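Local coordinates for protein endoglucanase E-5 (PDB 2CKS) that hydrolyses internal beta-1,4-glucosidic linkages of cellulose, lichenin and cereal beta-D-glucans through its family 5 glycoside hydrolase catalytic domain, at residues G2-R7 with K56-R61; T117-I122 with P157-R162; S184-I189 with L218-E223; P279-C282 with P287-G290. One frame throughout, in Å; residues are numbered along the deposited sequence. Where two conformers were deposited one is given.

Contact 1 of 4, residues G2-R7 with K56-R61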
# COMPACT_ATOMS: atom_id res chain seq x y z
N GLY A 2 -7.50 22.02 -6.14
CA GLY A 2 -6.18 21.58 -5.61
C GLY A 2 -5.96 20.08 -5.77
O GLY A 2 -6.90 19.32 -5.98
N THR A 3 -4.70 19.67 -5.67
CA THR A 3 -4.34 18.25 -5.68
C THR A 3 -4.75 17.61 -4.35
O THR A 3 -5.03 18.31 -3.39
CB THR A 3 -2.83 18.06 -5.87
OG1 THR A 3 -2.11 18.61 -4.75
CG2 THR A 3 -2.32 18.82 -7.10
N PRO A 4 -4.78 16.29 -4.28
CA PRO A 4 -5.01 15.62 -3.00
C PRO A 4 -4.08 16.12 -1.89
O PRO A 4 -4.53 16.43 -0.80
CB PRO A 4 -4.76 14.14 -3.32
CG PRO A 4 -5.05 14.03 -4.76
CD PRO A 4 -4.68 15.33 -5.39
N VAL A 5 -2.79 16.22 -2.18
CA VAL A 5 -1.82 16.68 -1.19
C VAL A 5 -2.12 18.10 -0.73
O VAL A 5 -2.00 18.42 0.45
CB VAL A 5 -0.37 16.54 -1.71
CG1 VAL A 5 0.61 17.22 -0.77
CG2 VAL A 5 -0.01 15.07 -1.85
N GLU A 6 -2.54 18.95 -1.65
CA GLU A 6 -2.87 20.33 -1.28
C GLU A 6 -4.14 20.41 -0.45
O GLU A 6 -4.25 21.28 0.43
CB GLU A 6 -3.02 21.17 -2.53
CG GLU A 6 -1.66 21.50 -3.12
CD GLU A 6 -1.69 21.78 -4.61
OE1 GLU A 6 -0.58 21.86 -5.19
OE2 GLU A 6 -2.79 21.93 -5.19
N ARG A 7 -5.08 19.52 -0.73
CA ARG A 7 -6.38 19.56 -0.09
C ARG A 7 -6.38 18.97 1.31
O ARG A 7 -7.12 19.44 2.17
CB ARG A 7 -7.43 18.88 -0.97
CG ARG A 7 -7.79 19.74 -2.15
CD ARG A 7 -8.91 19.20 -3.02
NE ARG A 7 -8.53 17.94 -3.65
CZ ARG A 7 -8.99 16.74 -3.29
NH1 ARG A 7 -9.84 16.61 -2.28
NH2 ARG A 7 -8.58 15.67 -3.94
N LYS A 56 -7.64 10.36 -11.09
CA LYS A 56 -7.93 11.10 -9.85
C LYS A 56 -7.56 10.32 -8.61
O LYS A 56 -8.24 10.40 -7.59
CB LYS A 56 -9.40 11.55 -9.77
CG LYS A 56 -9.90 12.28 -10.99
CD LYS A 56 -9.03 13.48 -11.34
CE LYS A 56 -9.78 14.52 -12.15
NZ LYS A 56 -8.87 15.56 -12.72
N ALA A 57 -6.50 9.52 -8.69
CA ALA A 57 -5.97 8.84 -7.50
C ALA A 57 -5.48 9.87 -6.49
O ALA A 57 -4.96 10.91 -6.87
CB ALA A 57 -4.84 7.93 -7.89
N ASP A 58 -5.66 9.56 -5.20
CA ASP A 58 -5.10 10.35 -4.10
C ASP A 58 -3.67 9.96 -3.73
O ASP A 58 -2.93 10.74 -3.16
CB ASP A 58 -5.93 10.15 -2.84
CG ASP A 58 -7.35 10.59 -2.99
OD1 ASP A 58 -7.55 11.74 -3.43
OD2 ASP A 58 -8.33 9.87 -2.68
N ILE A 59 -3.32 8.71 -4.04
CA ILE A 59 -2.16 8.07 -3.44
C ILE A 59 -1.65 6.97 -4.37
O ILE A 59 -2.42 6.33 -5.10
CB ILE A 59 -2.58 7.53 -2.04
CG1 ILE A 59 -1.41 6.96 -1.25
CG2 ILE A 59 -3.68 6.50 -2.15
CD1 ILE A 59 -1.71 6.88 0.25
N ILE A 60 -0.34 6.78 -4.35
CA ILE A 60 0.33 5.70 -5.07
C ILE A 60 1.22 4.97 -4.09
O ILE A 60 1.95 5.59 -3.30
CB ILE A 60 1.15 6.24 -6.28
CG1 ILE A 60 1.75 5.06 -7.08
CG2 ILE A 60 2.24 7.19 -5.85
CD1 ILE A 60 2.33 5.45 -8.40
N ARG A 61 1.15 3.65 -4.12
CA ARG A 61 2.04 2.82 -3.34
C ARG A 61 3.14 2.31 -4.26
O ARG A 61 2.87 1.70 -5.30
CB ARG A 61 1.25 1.68 -2.74
CG ARG A 61 2.04 0.62 -2.02
CD ARG A 61 1.10 -0.44 -1.63
NE ARG A 61 1.56 -1.49 -0.73
CZ ARG A 61 1.54 -2.78 -1.03
NH1 ARG A 61 1.22 -3.24 -2.24
NH2 ARG A 61 1.87 -3.65 -0.10
O HOH W 1 -9.78 13.14 -2.81

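Contact 2 of 4, residues T117-I122 with P157-R162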
# COMPACT_ATOMS: atom_id res chain seq x y z
N THR A 117 18.78 0.39 6.77
CA THR A 117 19.61 1.17 5.86
C THR A 117 18.77 1.95 4.86
O THR A 117 18.97 3.14 4.65
CB THR A 117 20.58 0.24 5.14
OG1 THR A 117 21.48 -0.31 6.11
CG2 THR A 117 21.48 1.00 4.16
N PHE A 118 17.81 1.27 4.25
CA PHE A 118 16.96 1.88 3.23
C PHE A 118 16.09 2.98 3.84
O PHE A 118 16.07 4.10 3.34
CB PHE A 118 16.10 0.82 2.55
CG PHE A 118 15.03 1.38 1.64
CD1 PHE A 118 15.34 1.86 0.37
CD2 PHE A 118 13.70 1.41 2.04
CE1 PHE A 118 14.35 2.37 -0.45
CE2 PHE A 118 12.72 1.91 1.22
CZ PHE A 118 13.03 2.38 -0.01
N PHE A 119 15.38 2.66 4.92
CA PHE A 119 14.47 3.63 5.52
C PHE A 119 15.20 4.82 6.14
O PHE A 119 14.70 5.93 6.10
CB PHE A 119 13.52 2.96 6.52
CG PHE A 119 12.35 2.26 5.86
CD1 PHE A 119 11.41 2.99 5.15
CD2 PHE A 119 12.20 0.88 5.93
CE1 PHE A 119 10.35 2.36 4.53
CE2 PHE A 119 11.13 0.25 5.32
CZ PHE A 119 10.21 0.99 4.63
N ALA A 120 16.40 4.61 6.67
CA ALA A 120 17.20 5.74 7.16
C ALA A 120 17.47 6.71 6.02
O ALA A 120 17.34 7.92 6.19
CB ALA A 120 18.50 5.26 7.76
N GLU A 121 17.85 6.19 4.86
CA GLU A 121 18.13 7.05 3.71
C GLU A 121 16.87 7.77 3.22
O GLU A 121 16.88 8.98 2.95
CB GLU A 121 18.78 6.28 2.57
CG GLU A 121 18.98 7.18 1.36
CD GLU A 121 19.94 6.66 0.32
OE1 GLU A 121 19.97 7.30 -0.77
OE2 GLU A 121 20.63 5.65 0.55
N ILE A 122 15.77 7.03 3.10
CA ILE A 122 14.53 7.60 2.60
C ILE A 122 14.01 8.66 3.56
O ILE A 122 13.66 9.76 3.15
CB ILE A 122 13.47 6.50 2.40
CG1 ILE A 122 13.91 5.50 1.32
CG2 ILE A 122 12.10 7.12 2.09
CD1 ILE A 122 14.08 6.06 -0.08
N PRO A 157 11.87 3.45 15.22
CA PRO A 157 12.79 4.48 15.72
C PRO A 157 13.82 4.97 14.71
O PRO A 157 14.23 6.12 14.79
CB PRO A 157 13.50 3.79 16.90
CG PRO A 157 12.69 2.65 17.24
CD PRO A 157 11.95 2.22 16.03
N VAL A 158 14.23 4.11 13.77
CA VAL A 158 15.16 4.53 12.72
C VAL A 158 14.50 5.60 11.85
O VAL A 158 15.10 6.61 11.54
CB VAL A 158 15.60 3.33 11.85
CG1 VAL A 158 16.42 3.79 10.67
CG2 VAL A 158 16.37 2.32 12.70
N ILE A 159 13.24 5.38 11.49
CA ILE A 159 12.49 6.37 10.72
C ILE A 159 12.20 7.63 11.54
O ILE A 159 12.42 8.74 11.05
CB ILE A 159 11.17 5.75 10.20
CG1 ILE A 159 11.48 4.67 9.16
CG2 ILE A 159 10.26 6.80 9.60
CD1 ILE A 159 10.34 3.77 8.84
N ARG A 160 11.73 7.45 12.77
CA ARG A 160 11.23 8.55 13.59
C ARG A 160 12.36 9.47 14.05
O ARG A 160 12.14 10.65 14.31
CB ARG A 160 10.44 8.02 14.78
CG ARG A 160 9.10 7.37 14.40
CD ARG A 160 8.03 8.39 14.15
NE ARG A 160 6.86 7.92 13.40
CZ ARG A 160 5.79 7.35 13.94
NH1 ARG A 160 5.72 7.08 15.24
NH2 ARG A 160 4.78 7.02 13.16
N GLN A 161 13.57 8.93 14.11
CA GLN A 161 14.74 9.72 14.44
C GLN A 161 14.98 10.80 13.39
O GLN A 161 15.46 11.89 13.70
CB GLN A 161 15.97 8.81 14.54
CG GLN A 161 17.29 9.53 14.75
CD GLN A 161 18.44 8.57 14.87
OE1 GLN A 161 18.29 7.48 15.44
NE2 GLN A 161 19.60 8.95 14.35
N ARG A 162 14.65 10.47 12.15
CA ARG A 162 14.91 11.33 11.00
C ARG A 162 13.68 12.08 10.50
O ARG A 162 13.78 13.18 9.94
CB ARG A 162 15.47 10.47 9.87
CG ARG A 162 16.81 9.91 10.19
CD ARG A 162 17.16 8.64 9.47
NE ARG A 162 18.54 8.28 9.79
CZ ARG A 162 18.92 7.49 10.79
NH1 ARG A 162 18.05 6.92 11.61
NH2 ARG A 162 20.22 7.28 10.98

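Contact 3 of 4, residues S184-I189 with L218-E223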
# COMPACT_ATOMS: atom_id res chain seq x y z
N SER A 184 -6.44 -16.42 13.17
CA SER A 184 -6.56 -15.40 14.21
C SER A 184 -7.38 -14.21 13.71
O SER A 184 -8.22 -14.35 12.82
CB SER A 184 -5.18 -14.96 14.69
OG SER A 184 -5.28 -14.22 15.90
N GLY A 185 -7.16 -13.04 14.29
CA GLY A 185 -7.92 -11.85 13.92
C GLY A 185 -7.33 -10.59 14.53
O GLY A 185 -6.33 -10.65 15.22
N PRO A 186 -7.96 -9.45 14.26
CA PRO A 186 -7.42 -8.16 14.72
C PRO A 186 -7.41 -7.95 16.23
O PRO A 186 -6.68 -7.09 16.71
CB PRO A 186 -8.33 -7.13 14.03
CG PRO A 186 -9.56 -7.87 13.65
CD PRO A 186 -9.18 -9.29 13.45
N ALA A 187 -8.20 -8.71 16.98
CA ALA A 187 -8.18 -8.58 18.44
C ALA A 187 -6.78 -8.83 19.01
O ALA A 187 -6.40 -8.25 20.01
CB ALA A 187 -9.18 -9.53 19.08
N GLU A 188 -6.01 -9.70 18.35
CA GLU A 188 -4.64 -9.98 18.76
C GLU A 188 -3.77 -8.73 18.75
O GLU A 188 -2.96 -8.51 19.64
CB GLU A 188 -4.06 -11.03 17.82
CG GLU A 188 -2.65 -11.45 18.12
CD GLU A 188 -2.29 -12.73 17.41
OE1 GLU A 188 -2.68 -12.91 16.23
OE2 GLU A 188 -1.60 -13.56 18.05
N ILE A 189 -3.96 -7.90 17.72
CA ILE A 189 -3.23 -6.64 17.60
C ILE A 189 -3.65 -5.65 18.69
O ILE A 189 -2.82 -5.02 19.33
CB ILE A 189 -3.46 -6.01 16.20
CG1 ILE A 189 -2.90 -6.93 15.11
CG2 ILE A 189 -2.86 -4.60 16.11
CD1 ILE A 189 -3.49 -6.66 13.71
N LEU A 218 -12.11 -6.86 8.81
CA LEU A 218 -11.79 -5.47 8.48
C LEU A 218 -12.69 -4.50 9.27
O LEU A 218 -12.21 -3.51 9.80
CB LEU A 218 -11.93 -5.25 6.98
CG LEU A 218 -11.64 -3.84 6.46
CD1 LEU A 218 -10.24 -3.39 6.87
CD2 LEU A 218 -11.80 -3.83 4.96
N ARG A 219 -13.98 -4.81 9.33
CA ARG A 219 -14.92 -4.03 10.15
C ARG A 219 -14.49 -4.02 11.61
O ARG A 219 -14.43 -2.97 12.25
CB ARG A 219 -16.33 -4.62 10.04
CG ARG A 219 -17.35 -3.71 9.43
CD ARG A 219 -18.79 -4.20 9.53
NE ARG A 219 -19.31 -4.74 8.27
CZ ARG A 219 -19.45 -6.03 7.99
NH1 ARG A 219 -19.11 -6.96 8.86
NH2 ARG A 219 -19.93 -6.41 6.81
N GLU A 220 -14.17 -5.20 12.13
CA GLU A 220 -13.73 -5.36 13.51
C GLU A 220 -12.47 -4.53 13.81
O GLU A 220 -12.40 -3.82 14.80
CB GLU A 220 -13.46 -6.84 13.80
CG GLU A 220 -13.07 -7.14 15.23
CD GLU A 220 -12.72 -8.60 15.46
OE1 GLU A 220 -12.73 -9.40 14.49
OE2 GLU A 220 -12.43 -8.94 16.63
N ALA A 221 -11.49 -4.61 12.92
CA ALA A 221 -10.22 -3.92 13.12
C ALA A 221 -10.43 -2.42 13.16
O ALA A 221 -9.81 -1.73 13.96
CB ALA A 221 -9.26 -4.29 12.00
N SER A 222 -11.31 -1.93 12.30
CA SER A 222 -11.51 -0.49 12.16
C SER A 222 -12.14 0.13 13.42
O SER A 222 -12.04 1.34 13.62
CB SER A 222 -12.33 -0.17 10.91
OG SER A 222 -13.69 -0.53 11.08
N GLU A 223 -12.77 -0.69 14.27
CA GLU A 223 -13.22 -0.24 15.60
C GLU A 223 -12.07 0.03 16.57
O GLU A 223 -12.23 0.81 17.50
CB GLU A 223 -14.12 -1.28 16.28
CG GLU A 223 -15.35 -1.70 15.51
CD GLU A 223 -16.36 -0.58 15.33
OE1 GLU A 223 -16.48 0.32 16.20
OE2 GLU A 223 -17.07 -0.63 14.31
O HOH W 2 -10.23 -10.83 16.38

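Contact 4 of 4, residues P279-C282 with P287-G290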
# COMPACT_ATOMS: atom_id res chain seq x y z
N PRO A 279 -1.46 -6.49 -21.41
CA PRO A 279 -0.07 -6.66 -21.81
C PRO A 279 0.29 -5.89 -23.09
O PRO A 279 -0.45 -5.94 -24.08
CB PRO A 279 0.05 -8.17 -22.02
CG PRO A 279 -0.88 -8.72 -21.00
CD PRO A 279 -2.06 -7.76 -20.98
N GLY A 280 1.42 -5.20 -23.06
CA GLY A 280 1.86 -4.38 -24.17
C GLY A 280 1.53 -2.90 -24.04
O GLY A 280 2.08 -2.09 -24.77
N THR A 281 0.63 -2.56 -23.13
CA THR A 281 0.22 -1.18 -22.96
C THR A 281 1.39 -0.31 -22.58
O THR A 281 1.55 0.79 -23.10
CB THR A 281 -0.85 -1.07 -21.88
OG1 THR A 281 -2.01 -1.82 -22.25
CG2 THR A 281 -1.34 0.38 -21.75
N CYS A 282 2.21 -0.80 -21.66
CA CYS A 282 3.31 0.00 -21.15
C CYS A 282 4.36 0.24 -22.22
O CYS A 282 4.85 1.35 -22.38
CB CYS A 282 3.90 -0.64 -19.90
SG CYS A 282 2.68 -0.74 -18.58
N PRO A 287 -2.73 3.86 -24.57
CA PRO A 287 -3.33 4.80 -23.61
C PRO A 287 -3.57 4.15 -22.25
O PRO A 287 -3.53 2.93 -22.12
CB PRO A 287 -4.67 5.18 -24.27
CG PRO A 287 -4.99 4.06 -25.18
CD PRO A 287 -3.68 3.49 -25.64
N TRP A 288 -3.81 4.98 -21.24
CA TRP A 288 -3.96 4.52 -19.87
C TRP A 288 -5.42 4.50 -19.46
O TRP A 288 -5.75 4.59 -18.28
CB TRP A 288 -3.14 5.40 -18.93
CG TRP A 288 -1.77 5.66 -19.47
CD1 TRP A 288 -1.31 6.84 -19.98
CD2 TRP A 288 -0.69 4.73 -19.58
NE1 TRP A 288 -0.00 6.70 -20.38
CE2 TRP A 288 0.40 5.42 -20.14
CE3 TRP A 288 -0.53 3.38 -19.24
CZ2 TRP A 288 1.63 4.80 -20.39
CZ3 TRP A 288 0.70 2.78 -19.48
CH2 TRP A 288 1.76 3.49 -20.05
N SER A 289 -6.28 4.31 -20.44
CA SER A 289 -7.72 4.23 -20.25
C SER A 289 -8.34 3.49 -21.43
O SER A 289 -7.63 3.07 -22.35
CB SER A 289 -8.28 5.64 -20.18
OG SER A 289 -8.04 6.30 -21.42
N GLY A 290 -9.65 3.35 -21.40
CA GLY A 290 -10.38 2.81 -22.54
C GLY A 290 -10.04 1.36 -22.84
O GLY A 290 -10.06 0.51 -21.96

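Contact 1 of 4, residues G2-R7 with K56-R61
The ring of Pro-4 lies slantwise against Asp-58, its CG 3.6 Å from Asp-58 OD1 and its CB almost as near the same oxygen. The ring also reaches the backbone before the aspartate, CG standing 3.8 Å from Ala-57 O, and the CA atoms of Pro-4 and Asp-58 are only 5.4 Å apart. Arg-7 comes to the carboxylate at about a right angle, with the guanidinium and carboxylate planes 55° apart; NH2 stays 4.1 Å from Asp-58 OD1, too far for a salt bridge. A water in the guanidinium plane fills the interval, accepting from Arg-7 NH2 and donating to Asp-58 OD1 at 2.7 Å. The bend at chi3 (-63°) turns the arginine back over its own chain, where NE donates to Gly-2 O from above the carbonyl plane. Asp-58 OD2 meanwhile takes the backbone N-H of Arg-29, so both carboxylate oxygens are engaged. Thr-3 and Glu-6 close the start of the short helix reciprocally: Glu-6 N donates to Thr-3 OG1 (3.1 Å) and Thr-3 N to Glu-6 OE2 (3.0 Å). This is a capping box on an N-terminal helix set against the loop that leads into barrel strand 59-65 of the TIM barrel.

Contact 2 of 4, residues T117-I122 with P157-R162
Apolar contacts join the inner sides of the two helices: Phe-119 CB meets Ile-159 CG1 at 3.7 Å, while Ile-159 CD1 approaches the phenylalanine ring obliquely at CG and CD1. The isoleucine's CG1 branch, anti to its carbonyl carbon (chi1 -67°), carries CD1 to that ring. Further out, Ala-120 CB touches Val-158 CG1 at 3.9 Å. The small alanine suits a close approach, the segment axes passing 8.6 Å apart at 15°, nearly parallel. Such pairing belongs to the outer helical layer of a TIM barrel, here helices 112-126 and 145-162; Tyr-134 of strand 132-135 and Ile-136 beyond it meet both Phe-119 and Ile-159 from the barrel side. On the outer side an arginine packs flat on the alanine. Arg-162 lays one face of its guanidinium over Ala-120 CB, NE being 3.6 Å from that methyl, and its CD packs against Ala-120 O at 3.4 Å. Within segment 157-162, Arg-162 NH1 donates to Val-158 O at 3.0 Å, with the carbonyl oxygen close to the guanidinium plane, which fixes how the flat group is turned. Were Arg-162 replaced by an alanine, the Ala-120 methyl would probably lose its flat cover and Val-158 O its side-chain donor.

Contact 3 of 4, residues S184-I189 with L218-E223
Pro-186 and Ala-221 bring the two backbones to 5.3 Å between CA atoms, where the turn entering helix 187-191 meets the flank of helix 212-224. The pyrrolidine ring makes most of the contact and touches two residues with different atoms. Its CB rests on the methyl of Ala-221, CB to CB 3.6 Å, a close apolar fit that the small alanine permits. Its CG and CD lie against the side chain of Glu-220, which crosses the ring at about a right angle; CG is 3.6 Å from Glu-220 OE1 and 3.9 Å from Glu-220 CG. The glutamate has CG anti to the backbone N (chi1 -177°) and the rest extended, which runs its aliphatic part past the proline and sets OE2 near Ala-187 CB. In the TIM barrel, helix 212-224 belongs to the outer layer, following strand 199-206 and preceding strand 227-233, while helix 187-191 is a short addition in the connection that leads to strand 199-206. Phe-225 also touches Pro-186, and Leu-178 meets Ala-221. A glycine in place of Pro-186 would probably open a gap over the Ala-221 methyl and leave the aliphatic part of Glu-220 without its apolar support. The polar end is joined through water: one molecule accepts from Ala-187 N at 3.0 Å and donates to Glu-220 OE2 at 2.9 Å. Within segment 184-189, Ser-184 OG donates to Glu-188 OE1, an oxygen that also forms a salt bridge with Arg-173.

Contact 4 of 4, residues P279-C282 with P287-G290
Thr-281 turns OG1 beside the backbone N (chi1 -62°), which puts CG2 anti to that N and toward residues 287-290, and Trp-288, whose CG is anti to its carbonyl carbon (chi1 -45°), brings its six-membered ring up to that methyl, which meets it obliquely. Here the short helix 281-284 and the loop after it fold back on each other near the C-terminal end of the TIM-barrel catalytic domain, next to the Cys-42–Cys-282 disulfide. Thr-281 and Trp-288 run past one another in opposite directions, and the threonine CG2 sits 3.9 Å from Trp-288 CZ3. The same methyl lies 3.4 Å from Pro-287 O, in the residue that follows a cis peptide bond. Cys-282 contributes its backbone as well as its sulfur: CA is 4.0 Å from Trp-288 CH2. The bond of the Thr-281 hydroxyl to Gln-278 O is consistent with this rotamer being held. Elsewhere on the indole, NE1 is hydrogen-bonded to Ser-46 OG, which with Ser-47 and Ala-50 ties the turn to helix 45-54; Phe-277 meets the ring system edge-to-face. The disulfide sulfur, Cys-282 SG, stands at the edge of the six-membered ring, 85° off its normal and 4.1 Å from Trp-288 CZ3.

In the fold
The four contacts follow one another along the chain without interleaving, spread over a TIM barrel of eight parallel strands. Contact 1 sets the N-terminal helix 4-8 on the entry to strand 59-65, the second strand of the barrel. Contacts 2 and 3 lie in the outer layer, their centres about 28 Å apart: contact 2 pairs helices 112-126 and 145-162, which flank strand 132-135, and contact 3 joins helices 187-191 and 212-224 around strand 199-206. Contact 4 lies beyond the last barrel strand, about 38 Å from contact 3 between centres. No two touch; the touching residues lie away from the active site, although strand 59-65 carries Arg-61 to Glu-231, the probable nucleophile.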